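Side-chain contact in glycoside hydrolase, GH17 family (Formosa sp. Hel1_33_131, PDB 6FCG), which probably hydrolyses internal beta-1,3-glucosidic linkages of laminarin, as an endo-laminarinase of a marine bacterium: residues A[265-270]-A[325-330]. Sequence-based numbering, arbitrary orientation.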
ATOM      1  N   SER A 265      30.954   9.454  -2.016  1.00 40.88           N
ATOM      2  CA  SER A 265      30.397  10.329  -3.063  1.00 39.05           C
ATOM      3  C   SER A 265      29.346   9.604  -3.943  1.00 37.57           C
ATOM      4  O   SER A 265      29.407   8.379  -4.135  1.00 36.62           O
ATOM      5  CB  SER A 265      31.553  10.882  -3.922  1.00 39.23           C
ATOM      6  OG  SER A 265      31.215  11.062  -5.271  1.00 41.63           O
ATOM      7  N   SER A 266      28.355  10.359  -4.412  1.00 34.79           N
ATOM      8  CA  SER A 266      27.297   9.835  -5.295  1.00 36.09           C
ATOM      9  C   SER A 266      27.832   9.234  -6.581  1.00 34.94           C
ATOM     10  O   SER A 266      27.325   8.204  -7.048  1.00 34.51           O
ATOM     11  CB  SER A 266      26.257  10.924  -5.603  1.00 38.03           C
ATOM     12  OG  SER A 266      26.873  12.062  -6.161  1.00 38.32           O
ATOM     13  N   LEU A 267      28.854   9.869  -7.138  1.00 34.75           N
ATOM     14  CA  LEU A 267      29.567   9.333  -8.290  1.00 36.26           C
ATOM     15  C   LEU A 267      30.156   7.966  -8.011  1.00 37.31           C
ATOM     16  O   LEU A 267      30.013   7.063  -8.827  1.00 36.80           O
ATOM     17  CB  LEU A 267      30.680  10.277  -8.703  1.00 37.47           C
ATOM     18  CG  LEU A 267      30.163  11.571  -9.323  1.00 39.05           C
ATOM     19  CD1 LEU A 267      31.061  12.759  -9.015  1.00 37.02           C
ATOM     20  CD2 LEU A 267      29.984  11.361 -10.824  1.00 41.44           C
ATOM     21  N   LYS A 268      30.786   7.829  -6.849  1.00 42.06           N
ATOM     22  CA  LYS A 268      31.462   6.586  -6.465  1.00 45.88           C
ATOM     23  C   LYS A 268      30.483   5.480  -6.164  1.00 43.69           C
ATOM     24  O   LYS A 268      30.715   4.338  -6.548  1.00 43.79           O
ATOM     25  CB  LYS A 268      32.450   6.798  -5.279  1.00 54.45           C
ATOM     26  CG  LYS A 268      33.829   7.157  -5.845  1.00 61.07           C
ATOM     27  CD  LYS A 268      34.845   7.774  -4.910  1.00 68.94           C
ATOM     28  CE  LYS A 268      36.180   8.006  -5.632  1.00 71.09           C
ATOM     29  NZ  LYS A 268      36.734   9.369  -5.377  1.00 72.64           N
ATOM     30  N   ARG A 269      29.374   5.830  -5.516  1.00 42.29           N
ATOM     31  CA  ARG A 269      28.299   4.877  -5.265  1.00 41.67           C
ATOM     32  C   ARG A 269      27.753   4.216  -6.541  1.00 40.53           C
ATOM     33  O   ARG A 269      27.531   3.001  -6.566  1.00 39.96           O
ATOM     34  CB  ARG A 269      27.171   5.547  -4.489  1.00 41.94           C
ATOM     35  CG  ARG A 269      27.512   5.667  -3.023  1.00 44.37           C
ATOM     36  CD  ARG A 269      27.197   7.022  -2.377  1.00 43.19           C
ATOM     37  NE  ARG A 269      25.836   7.200  -1.990  1.00 43.67           N
ATOM     38  CZ  ARG A 269      25.223   8.376  -1.847  1.00 41.37           C
ATOM     39  NH1 ARG A 269      25.817   9.573  -2.009  1.00 35.53           N
ATOM     40  NH2 ARG A 269      23.957   8.322  -1.505  1.00 43.43           N
ATOM     41  N   ILE A 270      27.532   5.021  -7.578  1.00 36.46           N
ATOM     42  CA  ILE A 270      27.087   4.503  -8.863  1.00 35.99           C
ATOM     43  C   ILE A 270      28.165   3.601  -9.491  1.00 36.71           C
ATOM     44  O   ILE A 270      27.857   2.488  -9.904  1.00 34.36           O
ATOM     45  CB  ILE A 270      26.616   5.640  -9.809  1.00 33.68           C
ATOM     46  CG1 ILE A 270      25.298   6.198  -9.284  1.00 31.55           C
ATOM     47  CG2 ILE A 270      26.417   5.125 -11.233  1.00 32.88           C
ATOM     48  CD1 ILE A 270      24.783   7.408 -10.024  1.00 31.11           C
ATOM     49  N   ASP A 325      18.615   4.558 -16.842  1.00 24.40           N
ATOM     50  CA  ASP A 325      18.868   5.931 -17.305  1.00 25.58           C
ATOM     51  C   ASP A 325      20.090   5.885 -18.230  1.00 24.03           C
ATOM     52  O   ASP A 325      20.814   4.882 -18.238  1.00 23.60           O
ATOM     53  CB  ASP A 325      19.082   6.916 -16.133  1.00 27.69           C
ATOM     54  CG  ASP A 325      20.249   6.520 -15.242  1.00 30.66           C
ATOM     55  OD1 ASP A 325      21.401   6.585 -15.733  1.00 30.23           O
ATOM     56  OD2 ASP A 325      20.009   6.163 -14.054  1.00 35.12           O
ATOM     57  N   GLU A 326      20.359   6.963 -18.959  1.00 23.38           N
ATOM     58  CA  GLU A 326      21.424   6.948 -19.957  1.00 23.88           C
ATOM     59  C   GLU A 326      22.834   6.867 -19.390  1.00 26.62           C
ATOM     60  O   GLU A 326      23.766   6.391 -20.079  1.00 28.55           O
ATOM     61  CB  GLU A 326      21.330   8.154 -20.864  1.00 24.19           C
ATOM     62  CG  GLU A 326      20.089   8.127 -21.745  1.00 25.51           C
ATOM     63  CD  GLU A 326      19.999   9.282 -22.734  1.00 25.56           C
ATOM     64  OE1 GLU A 326      21.032   9.935 -23.020  1.00 28.29           O
ATOM     65  OE2 GLU A 326      18.888   9.530 -23.237  1.00 24.67           O
ATOM     66  N   TYR A 327      23.001   7.324 -18.146  1.00 27.42           N
ATOM     67  CA  TYR A 327      24.308   7.314 -17.490  1.00 28.14           C
ATOM     68  C   TYR A 327      24.699   5.895 -17.098  1.00 28.74           C
ATOM     69  O   TYR A 327      25.810   5.434 -17.374  1.00 29.89           O
ATOM     70  CB  TYR A 327      24.292   8.245 -16.267  1.00 28.74           C
ATOM     71  CG  TYR A 327      25.614   8.409 -15.539  1.00 29.60           C
ATOM     72  CD1 TYR A 327      26.757   8.840 -16.213  1.00 30.44           C
ATOM     73  CD2 TYR A 327      25.710   8.204 -14.169  1.00 30.32           C
ATOM     74  CE1 TYR A 327      27.965   9.024 -15.547  1.00 31.35           C
ATOM     75  CE2 TYR A 327      26.911   8.392 -13.496  1.00 31.16           C
ATOM     76  CZ  TYR A 327      28.029   8.805 -14.189  1.00 30.91           C
ATOM     77  OH  TYR A 327      29.204   8.986 -13.520  1.00 31.65           O
ATOM     78  N   LYS A 328      23.794   5.195 -16.433  1.00 28.54           N
ATOM     79  CA  LYS A 328      24.085   3.829 -16.039  1.00 28.28           C
ATOM     80  C   LYS A 328      24.216   2.930 -17.255  1.00 26.72           C
ATOM     81  O   LYS A 328      24.988   1.988 -17.207  1.00 26.33           O
ATOM     82  CB  LYS A 328      23.044   3.278 -15.067  1.00 27.69           C
ATOM     83  CG  LYS A 328      23.086   3.964 -13.729  1.00 27.82           C
ATOM     84  CD  LYS A 328      22.351   3.148 -12.698  1.00 30.68           C
ATOM     85  CE  LYS A 328      21.168   3.869 -12.076  1.00 31.56           C
ATOM     86  NZ  LYS A 328      21.323   4.893 -11.086  1.00 34.12           N
ATOM     87  N   GLU A 329      23.455   3.213 -18.316  1.00 25.41           N
ATOM     88  CA  GLU A 329      23.593   2.477 -19.576  1.00 26.03           C
ATOM     89  C   GLU A 329      25.002   2.617 -20.140  1.00 26.25           C
ATOM     90  O   GLU A 329      25.614   1.623 -20.566  1.00 28.43           O
ATOM     91  CB  GLU A 329      22.585   2.953 -20.631  1.00 26.00           C
ATOM     92  CG  GLU A 329      22.751   2.246 -21.965  1.00 26.18           C
ATOM     93  CD  GLU A 329      21.918   2.844 -23.059  1.00 28.50           C
ATOM     94  OE1 GLU A 329      21.332   2.006 -23.731  1.00 30.99           O
ATOM     95  OE2 GLU A 329      21.858   4.102 -23.277  1.00 31.62           O
ATOM     96  N   ALA A 330      25.497   3.841 -20.165  1.00 25.22           N
ATOM     97  CA  ALA A 330      26.850   4.096 -20.636  1.00 25.61           C
ATOM     98  C   ALA A 330      27.902   3.362 -19.798  1.00 25.79           C
ATOM     99  O   ALA A 330      28.822   2.745 -20.344  1.00 26.10           O
ATOM    100  CB  ALA A 330      27.134   5.588 -20.650  1.00 25.30           C
TER
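Tyr-327 reaches across to Leu-267 with its hydroxyl and to Ile-270 with the CE2 corner of its ring. With CG anti to the backbone N (chi1 -176°), the aromatic group extends from the first turn of its helix toward the other one. Tyr-327 OH ends 3.7 Å from Leu-267 CD2, a van der Waals touch of a methyl on the hydroxyl oxygen, with the two side chains crossing at about a right angle. Ile-270 comes at the ring obliquely with both ends of its fork: Ile-270 CG2 lies 4.0 Å from Tyr-327 CE2, and CD1 stands 4.2 Å from the same carbon. Ile-270 CG2 also lies 4.3 Å from Lys-328 CG, against the aliphatic part of that chain. The contact joins the N-terminal ends of helices 266-294 and 326-342, which flank strand 301-305 in sequence within the TIM-barrel fold of family 17 glycoside hydrolases. Side chains bridge the gap here, since the axes of the two short helical segments come no closer than 12.4 Å and are inclined by 53°. Asp-325 N-caps the second helix: Asp-325 OD1 takes a nearly straight bond from Lys-328 N (2.9 Å, 172°), from the syn side but tilted out of the carboxylate plane, and a weak one from Tyr-327 N. The other oxygen, Asp-325 OD2, forms a salt bridge of 3.5 Å with Lys-328 NZ, which also donates to the carbonyl of Glu-418. Phe-414 of helix 410-416 meets the Tyr-327 ring at a steep tilt and touches Leu-267 as well, while Leu-415 of the second subunit packs on Ile-270.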